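Local coordinates for flagellar biosynthesis protein FlhA (Bacillus subtilis, PDB 3MIX) that takes part in the export of flagellar proteins through the type III secretion system, this chain being its cytosolic domain, at residues R265-F276 and P361-V372. Numbering follows the deposited sequence.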
loop_
_atom_site.group_PDB
_atom_site.type_symbol
_atom_site.label_atom_id
_atom_site.label_comp_id
_atom_site.label_asym_id
_atom_site.label_seq_id
_atom_site.Cartn_x
_atom_site.Cartn_y
_atom_site.Cartn_z
ATOM N N ARG A 265 -8.549 10.899 -6.367
ATOM C CA ARG A 265 -7.907 10.177 -7.477
ATOM C C ARG A 265 -8.076 10.951 -8.810
ATOM O O ARG A 265 -7.102 11.167 -9.533
ATOM C CB ARG A 265 -8.484 8.762 -7.603
ATOM C CG ARG A 265 -8.120 7.796 -6.437
ATOM C CD ARG A 265 -8.883 6.457 -6.607
ATOM N NE ARG A 265 -8.642 5.852 -7.925
ATOM C CZ ARG A 265 -7.598 5.079 -8.208
ATOM N NH1 ARG A 265 -6.710 4.767 -7.263
ATOM N NH2 ARG A 265 -7.444 4.598 -9.430
ATOM N N GLN A 266 -9.291 11.410 -9.110
ATOM C CA GLN A 266 -9.534 12.218 -10.321
ATOM C C GLN A 266 -8.680 13.489 -10.325
ATOM O O GLN A 266 -8.022 13.819 -11.331
ATOM C CB GLN A 266 -11.018 12.565 -10.462
ATOM C CG GLN A 266 -11.383 13.230 -11.800
ATOM C CD GLN A 266 -12.826 13.746 -11.850
ATOM O OE1 GLN A 266 -13.137 14.671 -12.609
ATOM N NE2 GLN A 266 -13.706 13.154 -11.046
ATOM N N ALA A 267 -8.643 14.191 -9.195
ATOM C CA ALA A 267 -7.821 15.403 -9.101
ATOM C C ALA A 267 -6.342 15.118 -9.339
ATOM O O ALA A 267 -5.591 16.011 -9.758
ATOM C CB ALA A 267 -8.028 16.106 -7.765
ATOM N N LEU A 268 -5.951 13.869 -9.115
ATOM C CA LEU A 268 -4.564 13.405 -9.248
ATOM C C LEU A 268 -4.307 12.691 -10.609
ATOM O O LEU A 268 -3.387 11.879 -10.744
ATOM C CB LEU A 268 -4.248 12.465 -8.056
ATOM C CG LEU A 268 -4.090 13.108 -6.663
ATOM C CD1 LEU A 268 -3.840 12.072 -5.565
ATOM C CD2 LEU A 268 -2.969 14.140 -6.617
ATOM N N ALA A 269 -5.145 12.981 -11.600
ATOM C CA ALA A 269 -5.024 12.392 -12.952
ATOM C C ALA A 269 -3.614 12.488 -13.537
ATOM O O ALA A 269 -3.070 11.498 -13.997
ATOM C CB ALA A 269 -6.069 13.012 -13.933
ATOM N N LYS A 270 -3.009 13.670 -13.484
ATOM C CA LYS A 270 -1.648 13.848 -14.004
ATOM C C LYS A 270 -0.659 12.863 -13.365
ATOM O O LYS A 270 0.118 12.209 -14.068
ATOM C CB LYS A 270 -1.171 15.279 -13.772
ATOM C CG LYS A 270 0.285 15.522 -14.131
ATOM C CD LYS A 270 0.850 16.723 -13.359
ATOM C CE LYS A 270 0.730 18.016 -14.150
ATOM N NZ LYS A 270 -0.683 18.415 -14.433
ATOM N N GLN A 271 -0.687 12.781 -12.037
ATOM C CA GLN A 271 0.159 11.859 -11.301
ATOM C C GLN A 271 -0.125 10.395 -11.670
ATOM O O GLN A 271 0.795 9.615 -11.898
ATOM C CB GLN A 271 -0.022 12.076 -9.807
ATOM C CG GLN A 271 0.669 11.083 -8.890
ATOM C CD GLN A 271 0.272 11.321 -7.446
ATOM O OE1 GLN A 271 0.293 12.458 -6.962
ATOM N NE2 GLN A 271 -0.094 10.258 -6.749
ATOM N N ILE A 272 -1.393 10.030 -11.732
ATOM C CA ILE A 272 -1.733 8.656 -12.021
ATOM C C ILE A 272 -1.366 8.275 -13.478
ATOM O O ILE A 272 -0.855 7.174 -13.718
ATOM C CB ILE A 272 -3.201 8.340 -11.635
ATOM C CG1 ILE A 272 -3.347 8.321 -10.097
ATOM C CG2 ILE A 272 -3.625 6.989 -12.203
ATOM C CD1 ILE A 272 -4.804 8.294 -9.585
ATOM N N THR A 273 -1.576 9.184 -14.431
ATOM C CA THR A 273 -1.154 8.903 -15.794
ATOM C C THR A 273 0.370 8.737 -15.877
ATOM O O THR A 273 0.844 7.788 -16.498
ATOM C CB THR A 273 -1.719 9.891 -16.894
ATOM O OG1 THR A 273 -0.789 10.963 -17.193
ATOM C CG2 THR A 273 -3.057 10.422 -16.522
ATOM N N ALA A 274 1.133 9.606 -15.213
ATOM C CA ALA A 274 2.599 9.439 -15.191
ATOM C C ALA A 274 3.015 8.097 -14.592
ATOM O O ALA A 274 4.030 7.527 -14.979
ATOM C CB ALA A 274 3.285 10.588 -14.445
ATOM N N GLN A 275 2.234 7.594 -13.637
ATOM C CA GLN A 275 2.584 6.346 -12.966
ATOM C C GLN A 275 2.459 5.118 -13.886
ATOM O O GLN A 275 3.187 4.134 -13.730
ATOM C CB GLN A 275 1.742 6.188 -11.698
ATOM C CG GLN A 275 1.851 4.863 -11.012
ATOM C CD GLN A 275 1.040 4.789 -9.714
ATOM O OE1 GLN A 275 0.067 5.542 -9.501
ATOM N NE2 GLN A 275 1.439 3.869 -8.838
ATOM N N PHE A 276 1.541 5.193 -14.843
ATOM C CA PHE A 276 1.221 4.047 -15.673
ATOM C C PHE A 276 1.564 4.202 -17.162
ATOM O O PHE A 276 1.901 3.228 -17.816
ATOM C CB PHE A 276 -0.253 3.691 -15.514
ATOM C CG PHE A 276 -0.593 3.138 -14.166
ATOM C CD1 PHE A 276 -0.176 1.861 -13.795
ATOM C CD2 PHE A 276 -1.327 3.899 -13.255
ATOM C CE1 PHE A 276 -0.488 1.347 -12.529
ATOM C CE2 PHE A 276 -1.651 3.388 -11.993
ATOM C CZ PHE A 276 -1.234 2.112 -11.637
ATOM N N PRO A 361 -4.188 -2.760 -11.242
ATOM C CA PRO A 361 -4.645 -1.374 -11.206
ATOM C C PRO A 361 -5.955 -1.215 -11.964
ATOM O O PRO A 361 -6.059 -1.599 -13.141
ATOM C CB PRO A 361 -3.515 -0.604 -11.896
ATOM C CG PRO A 361 -2.336 -1.521 -11.850
ATOM C CD PRO A 361 -2.907 -2.891 -11.953
ATOM N N VAL A 362 -6.954 -0.691 -11.263
ATOM C CA VAL A 362 -8.252 -0.409 -11.848
ATOM C C VAL A 362 -8.397 1.100 -11.937
ATOM O O VAL A 362 -8.499 1.792 -10.923
ATOM C CB VAL A 362 -9.396 -1.045 -11.028
ATOM C CG1 VAL A 362 -10.753 -0.769 -11.667
ATOM C CG2 VAL A 362 -9.166 -2.529 -10.905
ATOM N N LEU A 363 -8.375 1.607 -13.161
ATOM C CA LEU A 363 -8.424 3.045 -13.385
ATOM C C LEU A 363 -9.769 3.468 -13.935
ATOM O O LEU A 363 -10.500 2.648 -14.477
ATOM C CB LEU A 363 -7.308 3.481 -14.336
ATOM C CG LEU A 363 -5.862 3.181 -13.932
ATOM C CD1 LEU A 363 -4.917 3.815 -14.951
ATOM C CD2 LEU A 363 -5.542 3.646 -12.484
ATOM N N SER A 364 -10.101 4.741 -13.775
ATOM C CA SER A 364 -11.223 5.318 -14.491
ATOM C C SER A 364 -10.717 6.254 -15.615
ATOM O O SER A 364 -9.593 6.764 -15.550
ATOM C CB SER A 364 -12.189 6.017 -13.535
ATOM O OG SER A 364 -11.894 7.387 -13.392
ATOM N N TYR A 365 -11.548 6.462 -16.636
ATOM C CA TYR A 365 -11.171 7.277 -17.798
ATOM C C TYR A 365 -10.754 8.676 -17.391
ATOM O O TYR A 365 -9.865 9.261 -18.002
ATOM C CB TYR A 365 -12.323 7.365 -18.812
ATOM C CG TYR A 365 -12.928 6.034 -19.192
ATOM C CD1 TYR A 365 -12.159 5.046 -19.806
ATOM C CD2 TYR A 365 -14.269 5.765 -18.944
ATOM C CE1 TYR A 365 -12.710 3.809 -20.160
ATOM C CE2 TYR A 365 -14.832 4.535 -19.297
ATOM C CZ TYR A 365 -14.044 3.560 -19.899
ATOM O OH TYR A 365 -14.598 2.341 -20.244
ATOM N N ASN A 366 -11.394 9.201 -16.349
ATOM C CA ASN A 366 -11.122 10.547 -15.843
ATOM C C ASN A 366 -9.854 10.670 -14.982
ATOM O O ASN A 366 -9.583 11.740 -14.411
ATOM C CB ASN A 366 -12.334 11.062 -15.061
ATOM C CG ASN A 366 -13.496 11.465 -15.960
ATOM O OD1 ASN A 366 -14.520 11.943 -15.468
ATOM N ND2 ASN A 366 -13.351 11.275 -17.279
ATOM N N GLU A 367 -9.099 9.576 -14.879
ATOM C CA GLU A 367 -7.839 9.563 -14.135
ATOM C C GLU A 367 -6.684 9.523 -15.120
ATOM O O GLU A 367 -5.533 9.743 -14.755
ATOM C CB GLU A 367 -7.785 8.390 -13.140
ATOM C CG GLU A 367 -8.960 8.378 -12.142
ATOM C CD GLU A 367 -9.016 7.138 -11.280
ATOM O OE1 GLU A 367 -8.387 6.116 -11.634
ATOM O OE2 GLU A 367 -9.700 7.181 -10.233
ATOM N N LEU A 368 -7.010 9.239 -16.376
ATOM C CA LEU A 368 -6.077 9.416 -17.479
ATOM C C LEU A 368 -6.275 10.780 -18.117
ATOM O O LEU A 368 -7.394 11.162 -18.433
ATOM C CB LEU A 368 -6.236 8.318 -18.523
ATOM C CG LEU A 368 -5.919 6.892 -18.067
ATOM C CD1 LEU A 368 -6.187 5.920 -19.196
ATOM C CD2 LEU A 368 -4.480 6.747 -17.550
ATOM N N GLU A 369 -5.182 11.516 -18.274
ATOM C CA GLU A 369 -5.195 12.817 -18.931
ATOM C C GLU A 369 -5.722 12.707 -20.356
ATOM O O GLU A 369 -5.523 11.690 -21.021
ATOM C CB GLU A 369 -3.791 13.414 -18.948
ATOM C CG GLU A 369 -3.420 14.148 -17.681
ATOM C CD GLU A 369 -1.969 14.587 -17.677
ATOM O OE1 GLU A 369 -1.080 13.726 -17.868
ATOM O OE2 GLU A 369 -1.720 15.795 -17.476
ATOM N N ALA A 370 -6.394 13.758 -20.814
ATOM C CA ALA A 370 -7.016 13.780 -22.149
ATOM C C ALA A 370 -6.059 13.407 -23.290
ATOM O O ALA A 370 -6.479 12.793 -24.278
ATOM C CB ALA A 370 -7.649 15.141 -22.414
ATOM N N ASN A 371 -4.783 13.765 -23.136
ATOM C CA ASN A 371 -3.771 13.570 -24.176
ATOM C C ASN A 371 -3.226 12.141 -24.297
ATOM O O ASN A 371 -2.327 11.888 -25.103
ATOM C CB ASN A 371 -2.607 14.559 -23.980
ATOM C CG ASN A 371 -1.649 14.139 -22.868
ATOM O OD1 ASN A 371 -2.068 13.798 -21.763
ATOM N ND2 ASN A 371 -0.350 14.165 -23.165
ATOM N N VAL A 372 -3.773 11.215 -23.514
ATOM C CA VAL A 372 -3.238 9.850 -23.432
ATOM C C VAL A 372 -3.852 8.908 -24.475
ATOM O O VAL A 372 -5.077 8.815 -24.593
ATOM C CB VAL A 372 -3.393 9.272 -21.993
ATOM C CG1 VAL A 372 -2.920 7.834 -21.921
ATOM C CG2 VAL A 372 -2.614 10.118 -21.013
HETATM O O HOH W 1 1.063 13.105 -16.433
#
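Arg-265 holds both carboxylate oxygens of Glu-367 in a salt bridge. Arg-265 NE donates to Glu-367 OE2 (2.9 Å). Arg-265 NH2 donates to Glu-367 OE1 (2.8 Å). Both bonds meet the syn side, about 30° out of the carboxylate plane, and are bent rather than straight. The bend at chi3 (55°) turns the guanidinium to the carboxylate, and the two planes stand 56° apart. Glu-367 OE1 also accepts from Ser-364 N, on the opposite face of the carboxylate. A glutamine in place of this glutamate would probably take away the close countercharge of Arg-265 and cost one of the two bonds. Next, Gln-266 lies beside Asn-366, its CG against Asn-366 O. Ala-269 CB touches the carbonyl Glu-367 O (3.4 Å), and Ala-269 CA makes a CA-H...O contact to the same atom. Lys-270 O and Glu-369 OE1 share a bridging water, which donates to both. Ile-272 CG2 packs on Leu-363 CD2 at 3.9 Å. Thr-273 meets Glu-369 nearly perpendicular, and Thr-273 OG1 donates to the anti side of Glu-369 OE1 (2.9 Å). At the helix end, the Phe-276 ring packs on Leu-363 and Pro-361, with Phe-276 CE1 3.5 Å from Pro-361 CG. The contact thus joins helices 257-267 and 269-276 to strand 362-364, which pairs in parallel with strand 339-341.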